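Local coordinates for protein glycosyl transferase family 8 (PDB 5GVV) that transfers galactose from UDP-galactose to the terminal glucose of already glycosylated serine-rich repeat protein PsrP, the third step of its O-glycosylation, at residues Gln50-Leu62 and Leu259-Ser273. Numbering follows the deposited sequence.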
loop_
_atom_site.group_PDB
_atom_site.type_symbol
_atom_site.label_atom_id
_atom_site.label_comp_id
_atom_site.label_asym_id
_atom_site.label_seq_id
_atom_site.Cartn_x
_atom_site.Cartn_y
_atom_site.Cartn_z
ATOM N N GLN A 50 -5.524 13.782 -3.190
ATOM C CA GLN A 50 -4.708 13.642 -4.394
ATOM C C GLN A 50 -5.425 12.899 -5.516
ATOM O O GLN A 50 -5.411 13.334 -6.674
ATOM C CB GLN A 50 -3.394 12.928 -4.071
ATOM C CG GLN A 50 -2.447 12.857 -5.267
ATOM C CD GLN A 50 -2.000 14.233 -5.731
ATOM O OE1 GLN A 50 -1.195 14.885 -5.072
ATOM N NE2 GLN A 50 -2.530 14.683 -6.864
ATOM N N ILE A 51 -6.034 11.767 -5.178
ATOM C CA ILE A 51 -6.684 10.941 -6.182
ATOM C C ILE A 51 -7.896 11.682 -6.754
ATOM O O ILE A 51 -8.221 11.537 -7.936
ATOM C CB ILE A 51 -7.112 9.581 -5.593
ATOM C CG1 ILE A 51 -5.916 8.864 -4.964
ATOM C CG2 ILE A 51 -7.751 8.701 -6.661
ATOM C CD1 ILE A 51 -4.721 8.725 -5.897
ATOM N N ARG A 52 -8.551 12.482 -5.911
ATOM C CA ARG A 52 -9.711 13.265 -6.345
ATOM C C ARG A 52 -9.326 14.225 -7.464
ATOM O O ARG A 52 -10.077 14.406 -8.416
ATOM C CB ARG A 52 -10.323 14.043 -5.174
ATOM C CG ARG A 52 -11.465 14.973 -5.572
ATOM C CD ARG A 52 -12.106 15.631 -4.360
ATOM N NE ARG A 52 -12.705 14.638 -3.476
ATOM C CZ ARG A 52 -12.346 14.452 -2.208
ATOM N NH1 ARG A 52 -11.398 15.206 -1.659
ATOM N NH2 ARG A 52 -12.943 13.516 -1.482
ATOM N N ILE A 53 -8.145 14.828 -7.348
ATOM C CA ILE A 53 -7.616 15.687 -8.403
ATOM C C ILE A 53 -7.449 14.927 -9.718
ATOM O O ILE A 53 -7.773 15.449 -10.790
ATOM C CB ILE A 53 -6.258 16.292 -8.004
ATOM C CG1 ILE A 53 -6.431 17.260 -6.830
ATOM C CG2 ILE A 53 -5.610 17.003 -9.189
ATOM C CD1 ILE A 53 -5.129 17.859 -6.318
ATOM N N TYR A 54 -6.935 13.702 -9.638
ATOM C CA TYR A 54 -6.766 12.877 -10.833
ATOM C C TYR A 54 -8.112 12.653 -11.510
ATOM O O TYR A 54 -8.244 12.818 -12.726
ATOM C CB TYR A 54 -6.150 11.521 -10.478
ATOM C CG TYR A 54 -4.755 11.598 -9.908
ATOM C CD1 TYR A 54 -3.941 12.702 -10.146
ATOM C CD2 TYR A 54 -4.249 10.564 -9.134
ATOM C CE1 TYR A 54 -2.660 12.772 -9.621
ATOM C CE2 TYR A 54 -2.972 10.631 -8.597
ATOM C CZ TYR A 54 -2.186 11.734 -8.849
ATOM O OH TYR A 54 -0.909 11.797 -8.321
ATOM N N LEU A 55 -9.105 12.260 -10.717
ATOM C CA LEU A 55 -10.427 11.949 -11.248
ATOM C C LEU A 55 -11.050 13.168 -11.917
ATOM O O LEU A 55 -11.642 13.055 -12.990
ATOM C CB LEU A 55 -11.346 11.424 -10.141
ATOM C CG LEU A 55 -11.479 9.905 -10.029
ATOM C CD1 LEU A 55 -12.085 9.336 -11.295
ATOM C CD2 LEU A 55 -10.127 9.266 -9.765
ATOM N N GLN A 56 -10.902 14.333 -11.289
ATOM C CA GLN A 56 -11.445 15.572 -11.839
ATOM C C GLN A 56 -10.767 15.971 -13.148
ATOM O O GLN A 56 -11.418 16.467 -14.073
ATOM C CB GLN A 56 -11.328 16.702 -10.808
ATOM C CG GLN A 56 -12.198 16.484 -9.564
ATOM C CD GLN A 56 -12.020 17.567 -8.528
ATOM O OE1 GLN A 56 -11.111 18.391 -8.626
ATOM N NE2 GLN A 56 -12.887 17.576 -7.522
ATOM N N GLU A 57 -9.459 15.757 -13.225
ATOM C CA GLU A 57 -8.711 16.084 -14.431
ATOM C C GLU A 57 -9.145 15.205 -15.601
ATOM O O GLU A 57 -8.974 15.581 -16.765
ATOM C CB GLU A 57 -7.200 15.971 -14.171
ATOM C CG GLU A 57 -6.669 17.083 -13.269
ATOM C CD GLU A 57 -5.196 16.949 -12.928
ATOM O OE1 GLU A 57 -4.635 15.842 -13.058
ATOM O OE2 GLU A 57 -4.598 17.965 -12.515
HETATM N N MSE A 58 -9.721 14.083 -15.286
HETATM C CA MSE A 58 -10.198 13.149 -16.291
HETATM C C MSE A 58 -11.707 13.348 -16.503
HETATM O O MSE A 58 -12.336 12.555 -17.172
HETATM C CB MSE A 58 -9.832 11.702 -15.972
HETATM C CG MSE A 58 -8.309 11.479 -16.011
HETATM SE SE MSE A 58 -8.037 9.551 -15.652
HETATM C CE MSE A 58 -8.492 9.145 -13.844
ATOM N N GLY A 59 -12.258 14.426 -15.940
ATOM C CA GLY A 59 -13.653 14.789 -16.121
ATOM C C GLY A 59 -14.619 14.114 -15.168
ATOM O O GLY A 59 -15.820 14.040 -15.448
ATOM N N GLY A 60 -14.108 13.626 -14.039
ATOM C CA GLY A 60 -14.947 12.929 -13.078
ATOM C C GLY A 60 -14.795 13.491 -11.676
ATOM O O GLY A 60 -14.477 14.667 -11.512
ATOM N N ASP A 61 -15.030 12.661 -10.662
ATOM C CA ASP A 61 -14.847 13.088 -9.276
ATOM C C ASP A 61 -14.624 11.879 -8.370
ATOM O O ASP A 61 -14.755 10.726 -8.806
ATOM C CB ASP A 61 -16.064 13.882 -8.799
ATOM C CG ASP A 61 -15.695 15.022 -7.861
ATOM O OD1 ASP A 61 -14.567 15.022 -7.320
ATOM O OD2 ASP A 61 -16.546 15.916 -7.661
ATOM N N LEU A 62 -14.279 12.143 -7.114
ATOM C CA LEU A 62 -14.085 11.078 -6.130
ATOM C C LEU A 62 -14.803 11.437 -4.832
ATOM O O LEU A 62 -14.529 12.478 -4.224
ATOM C CB LEU A 62 -12.592 10.835 -5.874
ATOM C CG LEU A 62 -12.267 9.748 -4.844
ATOM C CD1 LEU A 62 -12.898 8.413 -5.243
ATOM C CD2 LEU A 62 -10.763 9.593 -4.648
ATOM N N LEU A 259 -2.942 9.519 -16.611
ATOM C CA LEU A 259 -3.302 10.891 -16.952
ATOM C C LEU A 259 -2.723 11.310 -18.306
ATOM O O LEU A 259 -3.397 11.977 -19.092
ATOM C CB LEU A 259 -2.842 11.847 -15.849
ATOM C CG LEU A 259 -3.546 11.671 -14.505
ATOM C CD1 LEU A 259 -2.791 12.394 -13.403
ATOM C CD2 LEU A 259 -4.978 12.170 -14.582
ATOM N N ASN A 260 -1.486 10.906 -18.582
ATOM C CA ASN A 260 -0.839 11.241 -19.851
ATOM C C ASN A 260 -1.544 10.673 -21.089
ATOM O O ASN A 260 -1.567 11.314 -22.146
ATOM C CB ASN A 260 0.627 10.795 -19.846
ATOM C CG ASN A 260 1.284 10.951 -21.202
ATOM O OD1 ASN A 260 1.264 10.035 -22.028
ATOM N ND2 ASN A 260 1.858 12.122 -21.446
ATOM N N GLU A 261 -2.100 9.471 -20.964
ATOM C CA GLU A 261 -2.853 8.862 -22.058
ATOM C C GLU A 261 -4.090 9.690 -22.400
ATOM O O GLU A 261 -4.369 9.948 -23.573
ATOM C CB GLU A 261 -3.272 7.436 -21.694
ATOM C CG GLU A 261 -2.117 6.458 -21.563
ATOM C CD GLU A 261 -1.630 5.938 -22.905
ATOM O OE1 GLU A 261 -2.327 6.153 -23.921
ATOM O OE2 GLU A 261 -0.551 5.306 -22.938
ATOM N N TRP A 262 -4.831 10.099 -21.374
ATOM C CA TRP A 262 -6.020 10.920 -21.576
ATOM C C TRP A 262 -5.659 12.325 -22.052
ATOM O O TRP A 262 -6.288 12.847 -22.970
ATOM C CB TRP A 262 -6.853 10.995 -20.291
ATOM C CG TRP A 262 -7.534 9.699 -19.960
ATOM C CD1 TRP A 262 -7.283 8.885 -18.891
ATOM C CD2 TRP A 262 -8.564 9.056 -20.720
ATOM N NE1 TRP A 262 -8.101 7.781 -18.935
ATOM C CE2 TRP A 262 -8.898 7.863 -20.051
ATOM C CE3 TRP A 262 -9.244 9.380 -21.900
ATOM C CZ2 TRP A 262 -9.878 6.987 -20.528
ATOM C CZ3 TRP A 262 -10.216 8.515 -22.368
ATOM C CH2 TRP A 262 -10.525 7.333 -21.685
ATOM N N PHE A 263 -4.643 12.930 -21.436
ATOM C CA PHE A 263 -4.225 14.282 -21.806
ATOM C C PHE A 263 -3.721 14.332 -23.254
ATOM O O PHE A 263 -3.958 15.307 -23.969
ATOM C CB PHE A 263 -3.133 14.810 -20.865
ATOM C CG PHE A 263 -3.580 15.011 -19.434
ATOM C CD1 PHE A 263 -4.875 14.710 -19.028
ATOM C CD2 PHE A 263 -2.687 15.519 -18.493
ATOM C CE1 PHE A 263 -5.268 14.892 -17.708
ATOM C CE2 PHE A 263 -3.072 15.713 -17.174
ATOM C CZ PHE A 263 -4.365 15.399 -16.781
ATOM N N SER A 264 -3.035 13.280 -23.692
ATOM C CA SER A 264 -2.501 13.256 -25.053
ATOM C C SER A 264 -3.600 13.134 -26.114
ATOM O O SER A 264 -3.346 13.355 -27.300
ATOM C CB SER A 264 -1.462 12.142 -25.218
ATOM O OG SER A 264 -2.037 10.862 -25.015
ATOM N N LYS A 265 -4.814 12.789 -25.692
ATOM C CA LYS A 265 -5.953 12.776 -26.602
ATOM C C LYS A 265 -6.867 13.951 -26.287
ATOM O O LYS A 265 -8.050 13.951 -26.646
ATOM C CB LYS A 265 -6.703 11.449 -26.514
ATOM C CG LYS A 265 -5.765 10.256 -26.614
ATOM C CD LYS A 265 -6.442 9.017 -27.185
ATOM C CE LYS A 265 -5.388 7.978 -27.581
ATOM N NZ LYS A 265 -5.973 6.642 -27.912
ATOM N N SER A 266 -6.296 14.945 -25.608
ATOM C CA SER A 266 -6.984 16.199 -25.292
ATOM C C SER A 266 -8.171 16.049 -24.340
ATOM O O SER A 266 -9.025 16.940 -24.255
ATOM C CB SER A 266 -7.398 16.933 -26.571
ATOM O OG SER A 266 -6.260 17.255 -27.354
ATOM N N VAL A 267 -8.216 14.935 -23.614
ATOM C CA VAL A 267 -9.199 14.775 -22.546
ATOM C C VAL A 267 -8.600 15.296 -21.231
ATOM O O VAL A 267 -8.013 14.538 -20.448
ATOM C CB VAL A 267 -9.671 13.308 -22.420
ATOM C CG1 VAL A 267 -10.680 13.158 -21.293
ATOM C CG2 VAL A 267 -10.289 12.835 -23.742
ATOM N N LYS A 268 -8.726 16.603 -21.014
ATOM C CA LYS A 268 -8.140 17.267 -19.852
ATOM C C LYS A 268 -9.167 18.232 -19.297
ATOM O O LYS A 268 -9.778 18.993 -20.052
ATOM C CB LYS A 268 -6.877 18.037 -20.254
ATOM C CG LYS A 268 -6.315 18.977 -19.172
ATOM C CD LYS A 268 -5.942 18.205 -17.923
ATOM C CE LYS A 268 -5.162 19.038 -16.922
ATOM N NZ LYS A 268 -6.041 19.886 -16.083
ATOM N N TYR A 269 -9.372 18.184 -17.984
ATOM C CA TYR A 269 -10.269 19.112 -17.309
ATOM C C TYR A 269 -9.530 19.755 -16.145
ATOM O O TYR A 269 -8.635 19.146 -15.565
ATOM C CB TYR A 269 -11.541 18.391 -16.845
ATOM C CG TYR A 269 -12.393 17.899 -18.000
ATOM C CD1 TYR A 269 -12.067 16.733 -18.685
ATOM C CD2 TYR A 269 -13.516 18.606 -18.409
ATOM C CE1 TYR A 269 -12.839 16.283 -19.746
ATOM C CE2 TYR A 269 -14.297 18.161 -19.474
ATOM C CZ TYR A 269 -13.953 17.003 -20.135
ATOM O OH TYR A 269 -14.729 16.558 -21.190
ATOM N N PRO A 270 -9.882 21.003 -15.812
ATOM C CA PRO A 270 -9.139 21.672 -14.738
ATOM C C PRO A 270 -9.377 21.000 -13.392
ATOM O O PRO A 270 -10.510 20.611 -13.097
ATOM C CB PRO A 270 -9.732 23.087 -14.736
ATOM C CG PRO A 270 -11.118 22.922 -15.300
ATOM C CD PRO A 270 -10.981 21.836 -16.338
ATOM N N SER A 271 -8.318 20.833 -12.604
ATOM C CA SER A 271 -8.473 20.387 -11.224
ATOM C C SER A 271 -9.303 21.427 -10.482
ATOM O O SER A 271 -9.142 22.622 -10.718
ATOM C CB SER A 271 -7.107 20.234 -10.554
ATOM O OG SER A 271 -7.229 20.250 -9.143
ATOM N N LYS A 272 -10.198 20.981 -9.602
ATOM C CA LYS A 272 -11.053 21.903 -8.851
ATOM C C LYS A 272 -10.471 22.215 -7.481
ATOM O O LYS A 272 -11.100 22.903 -6.671
ATOM C CB LYS A 272 -12.461 21.330 -8.672
ATOM C CG LYS A 272 -13.216 21.054 -9.964
ATOM C CD LYS A 272 -14.669 20.709 -9.666
ATOM C CE LYS A 272 -15.413 20.306 -10.925
ATOM N NZ LYS A 272 -16.857 20.024 -10.659
ATOM N N SER A 273 -9.276 21.700 -7.215
ATOM C CA SER A 273 -8.649 21.908 -5.916
ATOM C C SER A 273 -8.256 23.369 -5.754
ATOM O O SER A 273 -7.910 24.041 -6.728
ATOM C CB SER A 273 -7.416 21.019 -5.755
ATOM O OG SER A 273 -6.230 21.757 -5.974
HETATM O O HOH W 1 -5.599 20.287 -13.425
#
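Glu57 and Tyr269 meet where helix 45-57 of the GT-A fold ends in a Schellman motif, with Gly59 at positive phi as its C-prime residue. Helix 255-263 closes with a second Schellman motif at Ser266, and the chain then runs back along the first helix on its way to strand 278-283, the first in sequence of the second, parallel sheet.

Two hydrogen bonds fasten this returning chain. Tyr269 N donates a hydrogen bond to Glu57 O at 2.9 Å. Further along, Lys272 N donates to Gln56 OE1, also at 2.9 Å and tilted 31° from the carbonyl plane; NE2 bonds to Asp61 OD1, so both the oxygen and the nitrogen of the Gln56 amide are held, which fixes its rotation.

Apolar contacts join the end of the first helix to the side of the second. Leu259 splits its methyls: CD1 lies 3.5 Å from Tyr54 CD1, while CD2 touches Met58 CG. The selenomethionine at 58 bends at its last torsion (chi3 -69°), and its SE makes an oblique Met-aromatic contact, 3.4 Å from Trp262 CD1; Trp262 NE1 itself bonds to Cys28 O of helix 17-30. In the loop that follows, Gly59 CA sits over one face of the Tyr269 ring in a CH-pi contact, 4.0 Å from the centroid, and the ring's OH reaches His33 NE2.

Charge enters through Glu57 and Lys268, whose side chains run side by side without forming a salt bridge. A water joins them instead: it donates to Glu57 OE2 at 2.7 Å and accepts from both Lys268 NZ and Ser271 N.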